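Local structure of methionine gamma-lyase (Trichomonas vaginalis, 1PFF) at residues E14-T19 / A155-S160; P95-I100 / M247-V252; N206-A211 / V223-L228. The protein belongs to the Cys/Met metabolism family of PLP-dependent enzymes, whose members share an aminotransferase-like fold. All blocks are in the same frame, centred on the assembly; numbering follows the deposited sequence.

In the fold
From the N terminus the chain runs through helix 2-11 into strand 15-19, the outermost strand of the seven-stranded sheet within this chain, and contact 1 closes a long loop when strand 156-160 returns beside it. Contact 2 opens inside that loop, at residues 95-100 after strand 84-90, and closes only at strand 247-251, so the two contacts cross along the chain. Contact 3 follows contact 1 in series and nests inside the loop of contact 2. Contact 1 thus builds the edge of the large sheet, contact 2 ties a loop from that sheet to the second sheet, and contact 3 packs helix 183-216 against the turn that follows edge strand 223-224 of that second sheet. Contacts 2 and 3 meet through neighbouring strands.

Contact 1. Residues E14-T19 / A155-S160; sequences EACAAT and AGLVCS
Ala15, Ala17 and Thr19 pair with Ser160, Val158 and Gly156 through six backbone hydrogen bonds, which join strands 15-19 and 156-160 as antiparallel neighbours at 162°. The central pair is short, with Ala17 N 2.7 Å from Val158 O and Val158 N 2.8 Å from Ala17 O. In the non-hydrogen-bonded pairs between them, CA-H...O contacts add to the ladder; the closest sets Cys16 CA 3.0 Å from Val158 O.

The apolar contacts are small. On the face of Cys16, Ala18, Leu157 and Cys159, Leu157 CD2 lies 4.0 Å from both Cys16 SG and Ala18 CB. Cys16 SG and Cys159 SG are also 4.0 Å apart, in packing and not a disulfide. Ile7 of helix 2-11 packs on Cys16, Leu157 and Cys159, and Ile181 on Ala18. On the other face, Val158 packs beside Ala17 and meets Ile165 of helix 162-177.

Polar side chains mostly look elsewhere. Thr19 OG1, set between its backbone N and carbonyl carbon (chi1 62°), sits 3.2 Å from Gly156 CA and bonds to Ser21 O; Gly156, with no side chain, lets the hydroxyl lie directly against its backbone. Ser160 OG bonds to Asp137 O.

The seven-stranded sheet is that of fold-type I PLP enzymes, with 156-160 running against its neighbours. With six backbone bonds and only small apolar contacts between the strands, the pairing rests chiefly on the backbone, and the side chains face helices and loops.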
# COMPACT_ATOMS: atom_id res chain seq x y z
N GLU A 14 16.58 21.13 -13.08
CA GLU A 14 17.40 20.04 -13.62
C GLU A 14 17.12 18.73 -12.90
O GLU A 14 17.11 17.66 -13.50
CB GLU A 14 18.89 20.37 -13.46
CG GLU A 14 19.35 21.57 -14.26
CD GLU A 14 20.85 21.81 -14.20
OE1 GLU A 14 21.62 20.91 -13.75
OE2 GLU A 14 21.26 22.91 -14.62
N ALA A 15 16.88 18.82 -11.59
CA ALA A 15 16.72 17.62 -10.77
C ALA A 15 15.86 17.87 -9.54
O ALA A 15 15.62 19.02 -9.14
CB ALA A 15 18.11 17.07 -10.35
N CYS A 16 15.40 16.79 -8.93
CA CYS A 16 14.60 16.89 -7.72
C CYS A 16 14.91 15.72 -6.79
O CYS A 16 15.27 14.63 -7.24
CB CYS A 16 13.12 16.94 -8.09
SG CYS A 16 11.98 16.62 -6.74
N ALA A 17 14.83 16.00 -5.49
CA ALA A 17 15.00 14.99 -4.44
C ALA A 17 13.74 14.99 -3.59
O ALA A 17 13.36 16.02 -3.04
CB ALA A 17 16.23 15.32 -3.58
N ALA A 18 13.09 13.83 -3.51
CA ALA A 18 11.94 13.64 -2.63
C ALA A 18 12.40 13.29 -1.22
O ALA A 18 13.42 12.61 -1.04
CB ALA A 18 11.02 12.56 -3.19
N THR A 19 11.67 13.78 -0.22
CA THR A 19 11.99 13.56 1.20
C THR A 19 10.79 13.11 2.03
O THR A 19 9.65 13.09 1.54
CB THR A 19 12.54 14.85 1.85
OG1 THR A 19 11.54 15.86 1.80
CG2 THR A 19 13.74 15.43 1.06
N ALA A 155 5.36 14.26 3.08
CA ALA A 155 6.43 14.17 2.09
C ALA A 155 6.92 15.57 1.75
O ALA A 155 6.19 16.55 1.93
CB ALA A 155 5.94 13.48 0.82
N GLY A 156 8.15 15.66 1.27
CA GLY A 156 8.73 16.93 0.85
C GLY A 156 9.42 16.77 -0.48
O GLY A 156 9.63 15.65 -0.95
N LEU A 157 9.78 17.90 -1.09
CA LEU A 157 10.48 17.88 -2.37
C LEU A 157 11.50 19.00 -2.40
O LEU A 157 11.24 20.08 -1.89
CB LEU A 157 9.47 18.07 -3.51
CG LEU A 157 8.38 17.00 -3.66
CD1 LEU A 157 7.23 17.57 -4.44
CD2 LEU A 157 8.93 15.76 -4.34
N VAL A 158 12.67 18.71 -2.97
CA VAL A 158 13.71 19.72 -3.21
C VAL A 158 14.04 19.74 -4.71
O VAL A 158 14.36 18.69 -5.28
CB VAL A 158 15.03 19.40 -2.43
CG1 VAL A 158 16.05 20.51 -2.59
CG2 VAL A 158 14.77 19.16 -0.96
N CYS A 159 13.99 20.92 -5.33
CA CYS A 159 14.28 21.07 -6.75
C CYS A 159 15.42 22.06 -6.97
O CYS A 159 15.40 23.17 -6.42
CB CYS A 159 13.06 21.58 -7.51
SG CYS A 159 11.61 20.54 -7.26
N SER A 160 16.39 21.67 -7.80
CA SER A 160 17.57 22.51 -8.04
C SER A 160 18.38 21.97 -9.22
O SER A 160 17.91 21.07 -9.94
CB SER A 160 18.44 22.59 -6.77
OG SER A 160 19.39 23.65 -6.85

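Contact 2. Residues P95-I100 / M247-V252; sequences PTLKVI and MIAFDV
Leu97 spreads its two methyl groups over the backbone of strand 247-251 and the CB atoms of Met247 and Ala249. Leu97 CD1 rests 3.7 Å from Met247 CB, while Leu97 CD2 reaches along the strand to Ala249, 3.6 Å from its N and 3.9 Å from its CB. With CG anti to the carbonyl carbon (chi1 -73°), the two methyls span the backbone from Met247 to Ala249, past Ile248, and the forked leucine can touch both residues at once. The Met247 side chain crosses that of Leu97 at about a right angle; it bends at chi2 and chi3, and packs on Phe123 and Ser310 as well. The contact spans two parts of the fold: residues 95-100 belong to a loop leaving strand 84-90 of the large seven-stranded sheet, whereas strand 247-251 lies in the second, smaller sheet between 223-224 and 306-310. Ala249 is the small residue where the loop comes nearest, its CB 3.3 Å from Pro95 O, and its backbone is paired with Tyr224. Leu97 itself has a left-handed backbone conformation (phi 65°), and its carbonyl oxygen is hydrogen-bonded to His231 NE2.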
# COMPACT_ATOMS: atom_id res chain seq x y z
N PRO A 95 1.57 33.60 8.39
CA PRO A 95 0.37 34.04 9.10
C PRO A 95 -0.49 34.92 8.19
O PRO A 95 -1.64 34.58 7.94
CB PRO A 95 0.91 34.83 10.31
CG PRO A 95 2.39 34.79 10.19
CD PRO A 95 2.74 34.40 8.78
N THR A 96 0.08 36.01 7.68
CA THR A 96 -0.75 37.04 7.05
C THR A 96 -0.45 37.26 5.57
O THR A 96 -0.78 38.32 5.03
CB THR A 96 -0.64 38.36 7.83
OG1 THR A 96 0.74 38.64 8.05
CG2 THR A 96 -1.23 38.22 9.24
N LEU A 97 0.19 36.27 4.95
CA LEU A 97 0.36 36.18 3.50
C LEU A 97 1.21 37.33 2.95
O LEU A 97 0.98 37.84 1.85
CB LEU A 97 -1.01 36.14 2.79
CG LEU A 97 -1.96 34.93 2.79
CD1 LEU A 97 -1.28 33.66 2.26
CD2 LEU A 97 -2.58 34.67 4.16
N LYS A 98 2.19 37.74 3.75
CA LYS A 98 3.16 38.73 3.28
C LYS A 98 3.79 38.25 1.98
O LYS A 98 4.16 37.07 1.85
CB LYS A 98 4.23 38.96 4.33
CG LYS A 98 5.17 40.13 4.01
CD LYS A 98 6.19 40.30 5.13
CE LYS A 98 7.42 39.42 4.89
NZ LYS A 98 8.33 39.49 6.08
N VAL A 99 3.92 39.16 1.02
CA VAL A 99 4.48 38.81 -0.29
C VAL A 99 5.92 39.31 -0.41
O VAL A 99 6.19 40.49 -0.17
CB VAL A 99 3.62 39.39 -1.45
CG1 VAL A 99 4.28 39.11 -2.79
CG2 VAL A 99 2.19 38.81 -1.40
N ILE A 100 6.83 38.42 -0.77
CA ILE A 100 8.22 38.81 -0.99
C ILE A 100 8.54 38.75 -2.49
O ILE A 100 8.25 37.74 -3.15
CB ILE A 100 9.18 37.92 -0.17
CG1 ILE A 100 8.90 38.09 1.33
CG2 ILE A 100 10.66 38.24 -0.49
CD1 ILE A 100 9.38 36.90 2.22
N MET A 247 -4.76 30.21 0.25
CA MET A 247 -4.69 30.61 1.65
C MET A 247 -5.22 32.01 1.82
O MET A 247 -4.86 32.92 1.07
CB MET A 247 -3.24 30.55 2.15
CG MET A 247 -2.69 29.15 2.28
SD MET A 247 -3.50 28.15 3.57
CE MET A 247 -3.92 29.37 4.86
N ILE A 248 -6.09 32.18 2.82
CA ILE A 248 -6.56 33.49 3.22
C ILE A 248 -6.36 33.59 4.72
O ILE A 248 -6.47 32.59 5.44
CB ILE A 248 -8.07 33.66 2.91
CG1 ILE A 248 -8.33 33.58 1.40
CG2 ILE A 248 -8.58 35.02 3.46
CD1 ILE A 248 -9.81 33.41 1.08
N ALA A 249 -6.06 34.79 5.19
CA ALA A 249 -6.20 35.05 6.61
C ALA A 249 -7.06 36.29 6.77
O ALA A 249 -7.18 37.10 5.85
CB ALA A 249 -4.85 35.19 7.30
N PHE A 250 -7.69 36.42 7.92
CA PHE A 250 -8.48 37.61 8.21
C PHE A 250 -8.61 37.84 9.70
O PHE A 250 -8.58 36.88 10.49
CB PHE A 250 -9.84 37.61 7.49
CG PHE A 250 -10.76 36.50 7.89
CD1 PHE A 250 -10.67 35.25 7.27
CD2 PHE A 250 -11.76 36.70 8.85
CE1 PHE A 250 -11.55 34.21 7.64
CE2 PHE A 250 -12.63 35.67 9.22
CZ PHE A 250 -12.53 34.43 8.61
N ASP A 251 -8.73 39.11 10.06
CA ASP A 251 -9.01 39.51 11.43
C ASP A 251 -10.51 39.61 11.66
O ASP A 251 -11.25 40.16 10.84
CB ASP A 251 -8.36 40.85 11.77
CG ASP A 251 -6.86 40.76 11.85
OD1 ASP A 251 -6.33 39.65 12.11
OD2 ASP A 251 -6.12 41.75 11.66
N VAL A 252 -10.94 39.04 12.78
CA VAL A 252 -12.20 39.43 13.37
C VAL A 252 -11.89 40.19 14.66
O VAL A 252 -10.72 40.37 15.04
CB VAL A 252 -13.16 38.24 13.64
CG1 VAL A 252 -13.63 37.59 12.33
CG2 VAL A 252 -12.52 37.21 14.59

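Contact 3. Residues N206-A211 / V223-L228; sequences NAQKVA and VYYPGL
Tyr225 lays its ring along the helix 206-211, spanning Ala207 and Ala211, which stand one turn apart. The alanine methyls make the shallow hollow that takes so wide a side chain: Ala211 CB approaches the ring obliquely, 3.4 Å from Tyr225 CD2, and Ala207 CB lies 3.6 Å from the far end, at Tyr225 OH. Ala207 O sits over one ring face, offset toward the rim. With CG anti to the backbone N (chi1 -176°), the ring stretches out from its own chain to the helix, and its hydroxyl bonds beyond both segments to Gly245 O.

Gln208 closes the edge of this hollow. Its side chain bends at chi2 and puts OE1 3.3 Å from Tyr225 CE2, near the ring plane, with the amide turned 59° from the ring. Gln208 OE1 also comes 3.4 Å from Gly227 CA, where the absence of a side chain allows so close an approach. Here the chain makes a type I beta turn from Tyr225 to Leu228, following the short edge strand 223-224 of the smaller sheet; the turn lies against helix 183-216, which packs on this sheet. Gln208 NE2 gives a weak hydrogen bond to Gly227 O (3.3 Å, 152°) and a second bond to Glu212 OE1. Leu228 bulges in from the end of the turn, its CD2 4.2 Å from Ala211 CB, while Ile248 of strand 247-251 packs against Ala211, Val223 and Tyr225.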
# COMPACT_ATOMS: atom_id res chain seq x y z
N ASN A 206 -11.67 29.88 -6.30
CA ASN A 206 -12.58 29.98 -5.18
C ASN A 206 -12.07 31.02 -4.20
O ASN A 206 -12.83 31.83 -3.70
CB ASN A 206 -12.72 28.63 -4.46
CG ASN A 206 -13.58 27.62 -5.22
OD1 ASN A 206 -14.15 27.93 -6.27
ND2 ASN A 206 -13.65 26.40 -4.70
N ALA A 207 -10.76 31.00 -3.93
CA ALA A 207 -10.20 31.87 -2.90
C ALA A 207 -10.34 33.36 -3.23
O ALA A 207 -10.66 34.15 -2.35
CB ALA A 207 -8.73 31.50 -2.60
N GLN A 208 -10.12 33.74 -4.50
CA GLN A 208 -10.35 35.14 -4.92
C GLN A 208 -11.78 35.56 -4.55
O GLN A 208 -12.00 36.64 -3.98
CB GLN A 208 -10.09 35.33 -6.43
CG GLN A 208 -10.18 36.80 -6.91
CD GLN A 208 -9.09 37.69 -6.31
OE1 GLN A 208 -7.93 37.29 -6.25
NE2 GLN A 208 -9.45 38.90 -5.88
N LYS A 209 -12.74 34.69 -4.85
CA LYS A 209 -14.15 34.96 -4.59
C LYS A 209 -14.46 35.05 -3.09
O LYS A 209 -15.15 35.97 -2.66
CB LYS A 209 -15.05 33.91 -5.25
CG LYS A 209 -14.97 33.91 -6.78
CD LYS A 209 -15.78 35.05 -7.38
CE LYS A 209 -16.53 34.59 -8.62
NZ LYS A 209 -17.99 34.92 -8.51
N VAL A 210 -13.93 34.09 -2.32
CA VAL A 210 -14.08 34.08 -0.87
C VAL A 210 -13.45 35.35 -0.26
O VAL A 210 -14.05 36.02 0.58
CB VAL A 210 -13.50 32.79 -0.25
CG1 VAL A 210 -13.50 32.84 1.28
CG2 VAL A 210 -14.28 31.55 -0.72
N ALA A 211 -12.24 35.68 -0.70
CA ALA A 211 -11.54 36.86 -0.20
C ALA A 211 -12.37 38.13 -0.42
O ALA A 211 -12.49 38.97 0.47
CB ALA A 211 -10.15 36.98 -0.85
N VAL A 223 -8.71 41.77 5.74
CA VAL A 223 -8.47 40.50 5.03
C VAL A 223 -7.06 40.46 4.44
O VAL A 223 -6.60 41.42 3.81
CB VAL A 223 -9.52 40.24 3.91
CG1 VAL A 223 -9.23 38.91 3.20
CG2 VAL A 223 -10.93 40.25 4.48
N TYR A 224 -6.38 39.35 4.65
CA TYR A 224 -5.04 39.16 4.11
C TYR A 224 -5.11 38.15 2.98
O TYR A 224 -5.29 36.95 3.20
CB TYR A 224 -4.08 38.71 5.22
CG TYR A 224 -4.15 39.60 6.44
CD1 TYR A 224 -4.95 39.27 7.54
CD2 TYR A 224 -3.42 40.79 6.49
CE1 TYR A 224 -5.02 40.10 8.66
CE2 TYR A 224 -3.49 41.63 7.60
CZ TYR A 224 -4.28 41.28 8.67
OH TYR A 224 -4.34 42.11 9.77
N TYR A 225 -5.03 38.65 1.75
CA TYR A 225 -5.06 37.80 0.55
C TYR A 225 -4.36 38.51 -0.60
O TYR A 225 -4.71 39.65 -0.94
CB TYR A 225 -6.50 37.41 0.16
CG TYR A 225 -6.54 36.46 -1.02
CD1 TYR A 225 -6.05 35.16 -0.91
CD2 TYR A 225 -7.02 36.88 -2.27
CE1 TYR A 225 -6.05 34.27 -1.99
CE2 TYR A 225 -7.03 36.00 -3.37
CZ TYR A 225 -6.54 34.70 -3.23
OH TYR A 225 -6.55 33.83 -4.29
N PRO A 226 -3.33 37.89 -1.17
CA PRO A 226 -2.52 38.52 -2.23
C PRO A 226 -3.31 39.05 -3.44
O PRO A 226 -2.87 40.02 -4.05
CB PRO A 226 -1.56 37.41 -2.66
CG PRO A 226 -1.40 36.59 -1.41
CD PRO A 226 -2.79 36.56 -0.80
N GLY A 227 -4.46 38.45 -3.74
CA GLY A 227 -5.30 38.88 -4.85
C GLY A 227 -6.11 40.15 -4.64
O GLY A 227 -6.69 40.68 -5.59
N LEU A 228 -6.18 40.64 -3.40
CA LEU A 228 -6.88 41.90 -3.12
C LEU A 228 -5.96 43.09 -3.41
O LEU A 228 -4.81 43.11 -2.95
CB LEU A 228 -7.37 41.96 -1.67
CG LEU A 228 -8.41 40.92 -1.23
CD1 LEU A 228 -8.68 41.08 0.25
CD2 LEU A 228 -9.71 41.01 -2.04